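P35 (Autographa californica nucleopolyhedrovirus, PDB 1P35) blocks host cell apoptosis by inhibiting caspases and also suppresses the antiviral RNA interference response of the insect host. Local coordinates at residues 19-22 with 23-26; 123-126 with 127-130; 202-206 with 207-211; 269-272 with 273-276. One frame throughout, in Å; residues are numbered along the deposited sequence.

Contact 1: residues 19-22 with 23-26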
loop_
_atom_site.group_PDB
_atom_site.type_symbol
_atom_site.label_atom_id
_atom_site.label_comp_id
_atom_site.label_asym_id
_atom_site.label_seq_id
_atom_site.Cartn_x
_atom_site.Cartn_y
_atom_site.Cartn_z
ATOM N N GLN A 19 20.968 -11.742 -5.999
ATOM C CA GLN A 19 21.578 -12.952 -6.555
ATOM C C GLN A 19 20.375 -13.884 -6.722
ATOM O O GLN A 19 19.551 -13.944 -5.828
ATOM C CB GLN A 19 22.575 -13.562 -5.546
ATOM C CG GLN A 19 23.624 -14.563 -6.125
ATOM C CD GLN A 19 24.706 -13.918 -7.091
ATOM O OE1 GLN A 19 25.361 -12.915 -6.765
ATOM N NE2 GLN A 19 24.893 -14.528 -8.259
ATOM N N VAL A 20 20.243 -14.540 -7.877
ATOM C CA VAL A 20 19.137 -15.490 -8.126
ATOM C C VAL A 20 19.712 -16.884 -7.842
ATOM O O VAL A 20 19.057 -17.708 -7.214
ATOM C CB VAL A 20 18.660 -15.430 -9.564
ATOM C CG1 VAL A 20 17.778 -16.661 -9.868
ATOM C CG2 VAL A 20 17.860 -14.132 -9.805
ATOM N N ASP A 21 20.933 -17.114 -8.339
ATOM C CA ASP A 21 21.722 -18.331 -8.107
ATOM C C ASP A 21 23.184 -18.008 -8.334
ATOM O O ASP A 21 23.536 -16.873 -8.675
ATOM C CB ASP A 21 21.330 -19.528 -9.002
ATOM C CG ASP A 21 21.522 -19.258 -10.488
ATOM O OD1 ASP A 21 22.563 -18.698 -10.899
ATOM O OD2 ASP A 21 20.613 -19.641 -11.250
ATOM N N LYS A 22 24.030 -19.022 -8.190
ATOM C CA LYS A 22 25.461 -18.845 -8.370
ATOM C C LYS A 22 25.880 -18.066 -9.639
ATOM O O LYS A 22 26.939 -17.438 -9.642
ATOM C CB LYS A 22 26.187 -20.218 -8.301
ATOM C CG LYS A 22 27.716 -20.108 -8.299
ATOM C CD LYS A 22 28.427 -21.437 -8.022
ATOM C CE LYS A 22 29.962 -21.260 -7.978
ATOM N NZ LYS A 22 30.714 -22.496 -7.535
ATOM N N GLN A 23 25.092 -18.090 -10.716
ATOM C CA GLN A 23 25.517 -17.329 -11.901
ATOM C C GLN A 23 24.470 -16.437 -12.502
ATOM O O GLN A 23 24.565 -16.066 -13.661
ATOM C CB GLN A 23 26.015 -18.214 -13.023
ATOM C CG GLN A 23 25.031 -19.188 -13.568
ATOM C CD GLN A 23 25.180 -20.501 -12.867
ATOM O OE1 GLN A 23 26.258 -20.813 -12.403
ATOM N NE2 GLN A 23 24.113 -21.288 -12.801
ATOM N N THR A 24 23.477 -16.092 -11.702
ATOM C CA THR A 24 22.417 -15.248 -12.178
ATOM C C THR A 24 22.042 -14.257 -11.098
ATOM O O THR A 24 22.085 -14.581 -9.890
ATOM C CB THR A 24 21.152 -16.092 -12.524
ATOM O OG1 THR A 24 21.525 -17.268 -13.275
ATOM C CG2 THR A 24 20.155 -15.234 -13.310
ATOM N N ARG A 25 21.675 -13.051 -11.523
ATOM C CA ARG A 25 21.208 -12.024 -10.584
ATOM C C ARG A 25 20.038 -11.336 -11.275
ATOM O O ARG A 25 19.880 -11.464 -12.501
ATOM C CB ARG A 25 22.321 -10.994 -10.219
ATOM C CG ARG A 25 23.492 -11.550 -9.420
ATOM C CD ARG A 25 24.511 -10.450 -9.062
ATOM N NE ARG A 25 23.893 -9.368 -8.290
ATOM C CZ ARG A 25 23.939 -9.280 -6.957
ATOM N NH1 ARG A 25 24.572 -10.195 -6.241
ATOM N NH2 ARG A 25 23.341 -8.281 -6.326
ATOM N N GLU A 26 19.193 -10.655 -10.496
ATOM C CA GLU A 26 18.050 -9.961 -11.080
ATOM C C GLU A 26 18.052 -8.459 -10.737
ATOM O O GLU A 26 18.354 -8.048 -9.610
ATOM C CB GLU A 26 16.726 -10.598 -10.613
ATOM C CG GLU A 26 15.483 -9.873 -11.134
ATOM C CD GLU A 26 14.211 -10.305 -10.388
ATOM O OE1 GLU A 26 14.162 -10.115 -9.169
ATOM O OE2 GLU A 26 13.262 -10.829 -11.013
#
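The guanidinium of R25 has the backbone N of Q19 over the centre of one face, 4.0 Å from CZ. The Q19 amide comes across the R25 chain, its plane turned 75° from the guanidinium. These residues face each other in a tight beta hairpin, strands 10-21 and 24-33, closed by a type I turn from D21 to T24 and broken by a classic beta bulge. A bend at chi2 (68°) swings the Q19 amide toward R25. There OE1 accepts from NH1 of R25 at 2.9 Å, the donor lying 43° out of the carbonyl plane. NE2 turns the other way and gives a nearly straight bond of 2.7 Å to D21 O, so both ends of the amide are used and its rotation is fixed. T24 N reaches D21 O from the opposite face. The bulge sets V20 and D21 against T24. T24 O accepts from V20 N at 2.7 Å and from D21 N at 3.2 Å, both on the same face of its carbonyl. Further from the turn, R25 forms a salt bridge with D17 of strand 10-21, and E26 with R16 of the same strand and with K58. CG2 of V20 touches CB of E26 at 3.8 Å. Within the turn, D21 OD1 takes two bonds, from Q23 N at 2.6 Å and from T24 OG1 at 3.0 Å.

Contact 2: residues 123-126 with 127-130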
loop_
_atom_site.group_PDB
_atom_site.type_symbol
_atom_site.label_atom_id
_atom_site.label_comp_id
_atom_site.label_asym_id
_atom_site.label_seq_id
_atom_site.Cartn_x
_atom_site.Cartn_y
_atom_site.Cartn_z
ATOM N N TYR A 123 14.717 8.200 -34.406
ATOM C CA TYR A 123 15.563 9.361 -34.142
ATOM C C TYR A 123 16.617 9.324 -35.225
ATOM O O TYR A 123 17.552 8.512 -35.168
ATOM C CB TYR A 123 16.225 9.315 -32.754
ATOM C CG TYR A 123 15.255 9.494 -31.605
ATOM C CD1 TYR A 123 14.821 10.763 -31.230
ATOM C CD2 TYR A 123 14.760 8.400 -30.908
ATOM C CE1 TYR A 123 13.923 10.932 -30.194
ATOM C CE2 TYR A 123 13.855 8.560 -29.861
ATOM C CZ TYR A 123 13.441 9.828 -29.510
ATOM O OH TYR A 123 12.542 9.993 -28.482
ATOM N N THR A 124 16.466 10.202 -36.218
ATOM C CA THR A 124 17.398 10.237 -37.341
ATOM C C THR A 124 18.124 11.544 -37.619
ATOM O O THR A 124 19.106 11.554 -38.347
ATOM C CB THR A 124 16.706 9.819 -38.639
ATOM O OG1 THR A 124 15.664 10.759 -38.933
ATOM C CG2 THR A 124 16.089 8.415 -38.496
ATOM N N ASP A 125 17.668 12.650 -37.057
ATOM C CA ASP A 125 18.344 13.918 -37.315
ATOM C C ASP A 125 19.742 13.947 -36.706
ATOM O O ASP A 125 20.050 13.182 -35.786
ATOM C CB ASP A 125 17.493 15.076 -36.785
ATOM C CG ASP A 125 17.099 14.900 -35.333
ATOM O OD1 ASP A 125 16.492 13.856 -35.003
ATOM O OD2 ASP A 125 17.384 15.813 -34.526
ATOM N N LYS A 126 20.600 14.824 -37.211
ATOM C CA LYS A 126 21.949 14.888 -36.674
ATOM C C LYS A 126 21.912 15.432 -35.240
ATOM O O LYS A 126 22.688 15.011 -34.381
ATOM C CB LYS A 126 22.841 15.771 -37.556
ATOM C CG LYS A 126 24.341 15.450 -37.416
ATOM C CD LYS A 126 25.240 16.387 -38.224
ATOM C CE LYS A 126 25.133 17.831 -37.700
ATOM N NZ LYS A 126 26.113 18.792 -38.328
ATOM N N LYS A 127 21.001 16.361 -34.992
ATOM C CA LYS A 127 20.829 16.970 -33.669
ATOM C C LYS A 127 20.695 15.879 -32.561
ATOM O O LYS A 127 21.443 15.872 -31.579
ATOM C CB LYS A 127 19.568 17.848 -33.723
ATOM C CG LYS A 127 19.245 18.723 -32.515
ATOM C CD LYS A 127 17.886 19.428 -32.746
ATOM C CE LYS A 127 17.450 20.339 -31.596
ATOM N NZ LYS A 127 18.304 21.554 -31.457
ATOM N N SER A 128 19.758 14.948 -32.749
ATOM C CA SER A 128 19.501 13.897 -31.782
ATOM C C SER A 128 20.646 12.921 -31.632
ATOM O O SER A 128 20.972 12.477 -30.522
ATOM C CB SER A 128 18.235 13.125 -32.166
ATOM O OG SER A 128 17.095 13.964 -32.139
ATOM N N ILE A 129 21.265 12.593 -32.758
ATOM C CA ILE A 129 22.338 11.631 -32.762
ATOM C C ILE A 129 23.589 12.177 -32.116
ATOM O O ILE A 129 24.323 11.445 -31.462
ATOM C CB ILE A 129 22.600 11.136 -34.205
ATOM C CG1 ILE A 129 21.401 10.298 -34.636
ATOM C CG2 ILE A 129 23.889 10.321 -34.281
ATOM C CD1 ILE A 129 21.382 9.915 -36.061
ATOM N N GLU A 130 23.818 13.467 -32.265
ATOM C CA GLU A 130 25.007 14.040 -31.676
ATOM C C GLU A 130 24.800 14.235 -30.180
ATOM O O GLU A 130 25.737 14.099 -29.404
ATOM C CB GLU A 130 25.358 15.370 -32.353
ATOM C CG GLU A 130 25.570 15.239 -33.878
ATOM C CD GLU A 130 26.197 16.475 -34.516
ATOM O OE1 GLU A 130 25.735 17.604 -34.227
ATOM O OE2 GLU A 130 27.143 16.304 -35.321
#
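The chain leaves an extended D125 and enters helix 126-135, whose first turn is marked by E130 N bonding to K126 O at 2.9 Å and by a weak bond of 3.3 Å from I129 N to D125 O. D125 is the N-cap. Its CG sits between the backbone N and the carbonyl carbon (chi1 53°), which folds the carboxylate back over the start of the helix. OD2 accepts from S128 N at 3.1 Å, and this donor comes from well above the carboxylate plane. OD1 accepts from S128 OG at 2.9 Å, on the syn side and 21° out of the plane. One serine thus holds both carboxylate oxygens, one through its backbone and one through its hydroxyl. The ring of Y123 also comes near that hydroxyl. OG lies at the ring edge, 4.0 Å from CD1, while Y123 OH bonds to P41 O. CD1 of I129 reaches back to T124 O at 3.6 Å, and the I129 side chain also packs on F114 and L118 of helix 110-120. At the surface, the aliphatic part of K126 crosses the E130 carboxylate. K126 NZ stays 4.0 Å from E130 OE2, so their attraction is probably modest. The D125 charge sits at the helix N-terminus, where the helix dipole would be expected to stabilise it.

Contact 3: residues 202-206 with 207-211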
loop_
_atom_site.group_PDB
_atom_site.type_symbol
_atom_site.label_atom_id
_atom_site.label_comp_id
_atom_site.label_asym_id
_atom_site.label_seq_id
_atom_site.Cartn_x
_atom_site.Cartn_y
_atom_site.Cartn_z
ATOM N N VAL A 202 26.461 -8.792 -1.568
ATOM C CA VAL A 202 27.546 -7.889 -1.961
ATOM C C VAL A 202 28.525 -7.557 -0.876
ATOM O O VAL A 202 28.186 -7.524 0.271
ATOM C CB VAL A 202 27.024 -6.540 -2.571
ATOM C CG1 VAL A 202 26.509 -6.825 -3.960
ATOM C CG2 VAL A 202 25.875 -5.909 -1.680
ATOM N N GLN A 203 29.767 -7.363 -1.268
ATOM C CA GLN A 203 30.821 -7.005 -0.340
ATOM C C GLN A 203 30.808 -5.504 -0.059
ATOM O O GLN A 203 30.441 -4.687 -0.905
ATOM C CB GLN A 203 32.185 -7.387 -0.927
ATOM C CG GLN A 203 32.471 -8.883 -0.997
ATOM C CD GLN A 203 33.807 -9.158 -1.660
ATOM O OE1 GLN A 203 34.818 -8.526 -1.331
ATOM N NE2 GLN A 203 33.823 -10.104 -2.595
ATOM N N PHE A 204 31.240 -5.151 1.136
ATOM C CA PHE A 204 31.325 -3.759 1.551
ATOM C C PHE A 204 32.489 -3.064 0.861
ATOM O O PHE A 204 33.554 -3.661 0.662
ATOM C CB PHE A 204 31.555 -3.702 3.057
ATOM C CG PHE A 204 31.475 -2.336 3.632
ATOM C CD1 PHE A 204 30.273 -1.619 3.585
ATOM C CD2 PHE A 204 32.581 -1.770 4.265
ATOM C CE1 PHE A 204 30.167 -0.367 4.158
ATOM C CE2 PHE A 204 32.482 -0.503 4.848
ATOM C CZ PHE A 204 31.275 0.196 4.794
ATOM N N ASP A 205 32.281 -1.806 0.470
ATOM C CA ASP A 205 33.362 -1.021 -0.123
ATOM C C ASP A 205 33.297 0.359 0.549
ATOM O O ASP A 205 32.717 1.327 0.023
ATOM C CB ASP A 205 33.224 -0.915 -1.645
ATOM C CG ASP A 205 34.460 -0.264 -2.308
ATOM O OD1 ASP A 205 35.194 0.502 -1.644
ATOM O OD2 ASP A 205 34.686 -0.509 -3.508
ATOM N N GLY A 206 33.872 0.418 1.746
ATOM C CA GLY A 206 33.868 1.642 2.528
ATOM C C GLY A 206 34.416 2.829 1.764
ATOM O O GLY A 206 33.835 3.898 1.739
ATOM N N GLU A 207 35.523 2.643 1.087
ATOM C CA GLU A 207 36.071 3.767 0.381
ATOM C C GLU A 207 35.191 4.305 -0.766
ATOM O O GLU A 207 35.116 5.516 -0.969
ATOM C CB GLU A 207 37.449 3.356 -0.147
ATOM C CG GLU A 207 38.129 4.290 -1.121
ATOM C CD GLU A 207 39.512 3.770 -1.544
ATOM O OE1 GLU A 207 40.086 2.904 -0.834
ATOM O OE2 GLU A 207 40.034 4.236 -2.575
ATOM N N GLN A 208 34.558 3.419 -1.536
ATOM C CA GLN A 208 33.737 3.868 -2.660
ATOM C C GLN A 208 32.520 4.587 -2.098
ATOM O O GLN A 208 32.053 5.553 -2.671
ATOM C CB GLN A 208 33.262 2.677 -3.532
ATOM C CG GLN A 208 32.574 3.080 -4.854
ATOM C CD GLN A 208 32.127 1.850 -5.697
ATOM O OE1 GLN A 208 31.372 1.979 -6.664
ATOM N NE2 GLN A 208 32.621 0.670 -5.330
ATOM N N PHE A 209 32.025 4.102 -0.963
ATOM C CA PHE A 209 30.852 4.689 -0.371
ATOM C C PHE A 209 31.213 6.089 0.230
ATOM O O PHE A 209 30.415 7.045 0.107
ATOM C CB PHE A 209 30.226 3.740 0.691
ATOM C CG PHE A 209 29.717 2.398 0.135
ATOM C CD1 PHE A 209 29.436 2.260 -1.218
ATOM C CD2 PHE A 209 29.579 1.262 0.969
ATOM C CE1 PHE A 209 29.029 0.990 -1.788
ATOM C CE2 PHE A 209 29.187 -0.009 0.423
ATOM C CZ PHE A 209 28.917 -0.124 -0.953
ATOM N N GLU A 210 32.392 6.215 0.845
ATOM C CA GLU A 210 32.828 7.502 1.437
ATOM C C GLU A 210 32.897 8.549 0.365
ATOM O O GLU A 210 32.367 9.648 0.506
ATOM C CB GLU A 210 34.201 7.395 2.121
ATOM C CG GLU A 210 34.153 6.555 3.391
ATOM C CD GLU A 210 35.478 6.524 4.126
ATOM O OE1 GLU A 210 35.974 7.620 4.499
ATOM O OE2 GLU A 210 36.002 5.399 4.329
ATOM N N GLU A 211 33.554 8.187 -0.731
ATOM C CA GLU A 211 33.655 9.123 -1.843
ATOM C C GLU A 211 32.263 9.591 -2.335
ATOM O O GLU A 211 32.067 10.740 -2.663
ATOM C CB GLU A 211 34.383 8.459 -3.021
ATOM C CG GLU A 211 34.330 9.325 -4.302
ATOM C CD GLU A 211 34.946 8.659 -5.526
ATOM O OE1 GLU A 211 34.650 7.468 -5.813
ATOM O OE2 GLU A 211 35.705 9.348 -6.223
#
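D205 is the N-cap of helix 206-215, at the end of the loop that follows strand 191-199. Its carboxylate grips Q208 twice. OD1 accepts from Q208 N at 3.0 Å, and OD2 accepts from Q208 NE2, also at 3.0 Å. Both donors stand well out of the carboxylate plane, and the Q208 amide is turned 80° against it. D205 CG is trans to the backbone N (chi1 -172°), which lays the carboxylate over CB of Q208. The extended Q208 chain brings NE2 to the D205 carboxylate, and its OE1 accepts from I293 N. The backbone continues the turn, with F209 N to D205 O at 3.0 Å and E210 N to G206 O at 2.9 Å. Beside the cap, F204 and F209 make an offset edge-to-face pair. The edge of F209 points at the face of F204, with CD2 of F209 3.6 Å from CE1 of F204 and the planes at 71°. D205 O lies over one face of the F209 ring, 3.2 Å from CG. F209 also stacks on F268. Side-chain capping of the amide three residues on is typical of an aspartate N-cap, here with an aromatic pair, F204 and F209, beside the first turn.

Contact 4: residues 269-272 with 273-276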
loop_
_atom_site.group_PDB
_atom_site.type_symbol
_atom_site.label_atom_id
_atom_site.label_comp_id
_atom_site.label_asym_id
_atom_site.label_seq_id
_atom_site.Cartn_x
_atom_site.Cartn_y
_atom_site.Cartn_z
ATOM N N ILE A 269 23.868 2.111 3.905
ATOM C CA ILE A 269 23.775 1.351 5.140
ATOM C C ILE A 269 24.056 -0.072 4.710
ATOM O O ILE A 269 23.347 -0.618 3.840
ATOM C CB ILE A 269 22.385 1.450 5.789
ATOM C CG1 ILE A 269 22.244 2.801 6.504
ATOM C CG2 ILE A 269 22.180 0.283 6.788
ATOM C CD1 ILE A 269 20.791 3.168 6.932
ATOM N N TYR A 270 25.085 -0.677 5.312
ATOM C CA TYR A 270 25.450 -2.020 4.939
ATOM C C TYR A 270 25.264 -2.990 6.103
ATOM O O TYR A 270 25.749 -2.786 7.226
ATOM C CB TYR A 270 26.893 -2.060 4.447
ATOM C CG TYR A 270 27.313 -3.443 4.032
ATOM C CD1 TYR A 270 26.805 -4.016 2.881
ATOM C CD2 TYR A 270 28.211 -4.189 4.796
ATOM C CE1 TYR A 270 27.166 -5.287 2.479
ATOM C CE2 TYR A 270 28.589 -5.474 4.404
ATOM C CZ TYR A 270 28.052 -6.012 3.233
ATOM O OH TYR A 270 28.373 -7.268 2.789
ATOM N N ASP A 271 24.518 -4.062 5.836
ATOM C CA ASP A 271 24.281 -5.052 6.869
ATOM C C ASP A 271 25.327 -6.144 6.725
ATOM O O ASP A 271 25.234 -6.989 5.838
ATOM C CB ASP A 271 22.864 -5.598 6.750
ATOM C CG ASP A 271 22.498 -6.517 7.895
ATOM O OD1 ASP A 271 23.414 -7.183 8.432
ATOM O OD2 ASP A 271 21.286 -6.587 8.224
ATOM N N LYS A 272 26.339 -6.086 7.592
ATOM C CA LYS A 272 27.451 -7.032 7.620
ATOM C C LYS A 272 26.988 -8.476 7.833
ATOM O O LYS A 272 27.693 -9.412 7.465
ATOM C CB LYS A 272 28.418 -6.689 8.771
ATOM C CG LYS A 272 29.000 -5.277 8.809
ATOM C CD LYS A 272 29.719 -5.086 10.118
ATOM C CE LYS A 272 30.222 -3.665 10.303
ATOM N NZ LYS A 272 30.858 -3.514 11.653
ATOM N N LYS A 273 25.828 -8.673 8.449
ATOM C CA LYS A 273 25.390 -10.042 8.687
ATOM C C LYS A 273 24.609 -10.650 7.506
ATOM O O LYS A 273 24.852 -11.792 7.129
ATOM C CB LYS A 273 24.576 -10.151 9.987
ATOM C CG LYS A 273 24.358 -11.613 10.398
ATOM C CD LYS A 273 23.513 -11.792 11.650
ATOM C CE LYS A 273 23.413 -13.274 12.034
ATOM N NZ LYS A 273 22.628 -13.440 13.302
ATOM N N SER A 274 23.693 -9.887 6.918
ATOM C CA SER A 274 22.915 -10.362 5.775
ATOM C C SER A 274 23.639 -10.167 4.417
ATOM O O SER A 274 23.292 -10.816 3.413
ATOM C CB SER A 274 21.545 -9.651 5.742
ATOM O OG SER A 274 21.676 -8.237 5.638
ATOM N N LYS A 275 24.652 -9.307 4.382
ATOM C CA LYS A 275 25.361 -9.017 3.116
ATOM C C LYS A 275 24.466 -8.153 2.211
ATOM O O LYS A 275 24.546 -8.223 0.981
ATOM C CB LYS A 275 25.725 -10.301 2.347
ATOM C CG LYS A 275 26.444 -11.340 3.158
ATOM C CD LYS A 275 27.621 -10.770 3.908
ATOM C CE LYS A 275 28.153 -11.795 4.892
ATOM N NZ LYS A 275 29.099 -11.214 5.866
ATOM N N VAL A 276 23.614 -7.350 2.840
ATOM C CA VAL A 276 22.702 -6.487 2.120
ATOM C C VAL A 276 23.085 -5.014 2.248
ATOM O O VAL A 276 23.438 -4.512 3.340
ATOM C CB VAL A 276 21.229 -6.663 2.608
ATOM C CG1 VAL A 276 20.325 -5.808 1.764
ATOM C CG2 VAL A 276 20.808 -8.132 2.507
#
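A hairpin turn with a G1 beta bulge joins strand 259-271 to strand 276-282, and D271, the last residue of the first strand, holds much of it together. OD1 of D271 takes two backbone donors. K273 N meets it at 2.8 Å, nearly end-on to the C-O bond, and S274 N meets it at 3.1 Å from above the carboxylate plane. The first bond makes an Asx turn, and the second carries the grip on to the next residue. CG of D271 is anti to the backbone N (chi1 -173°), which brings the carboxylate over the loop amides. OD2 lies 3.1 Å from S274 OG, but the angle is too poor for a hydrogen bond. It also has a long, weak ion pair with K238. K275 and V276 both face D271. This is the bulge, and K275 fits it with a positive phi of 73°. K275 N gives D271 O a bond of 2.8 Å. V276 N adds a weak one to the same oxygen. Across the strands, D271 N bonds to V276 O at 2.8 Å in an almost straight line. The K275 side chain curls back, bent at chi2 (-50°), and NZ donates to K272 O at 2.8 Å. The Y270 ring lies against the backbone of K275 and V276. CD1 of Y270 is 3.4 Å from V276 O, and its OH lies 3.5 Å from K275 CA. That OH is hydrogen-bonded to V202 O, and the Y270 ring meets F204.

How the contacts relate
None of the four contacts is a deep core contact. Contacts 1 and 4 are partly buried strand-to-strand turns, while contacts 2 and 3 are surface helix starts. In both turns an aspartate OD1 takes two donors, an amide and a hydroxyl in contact 1, two amides in contact 4, and each has a different bulge. The two helix starts share an aspartate N-cap. Contact 2 completes it with a serine hydroxyl, contact 3 with a glutamine amide. Contacts 3 and 4 touch through probable hydrogen bonds and the F204-Y270 packing, which tie the loop before helix 206-215 to the hairpin turn. Contact 1 reaches contact 3 by one loose approach of R25 to V202. Contact 2 stands apart.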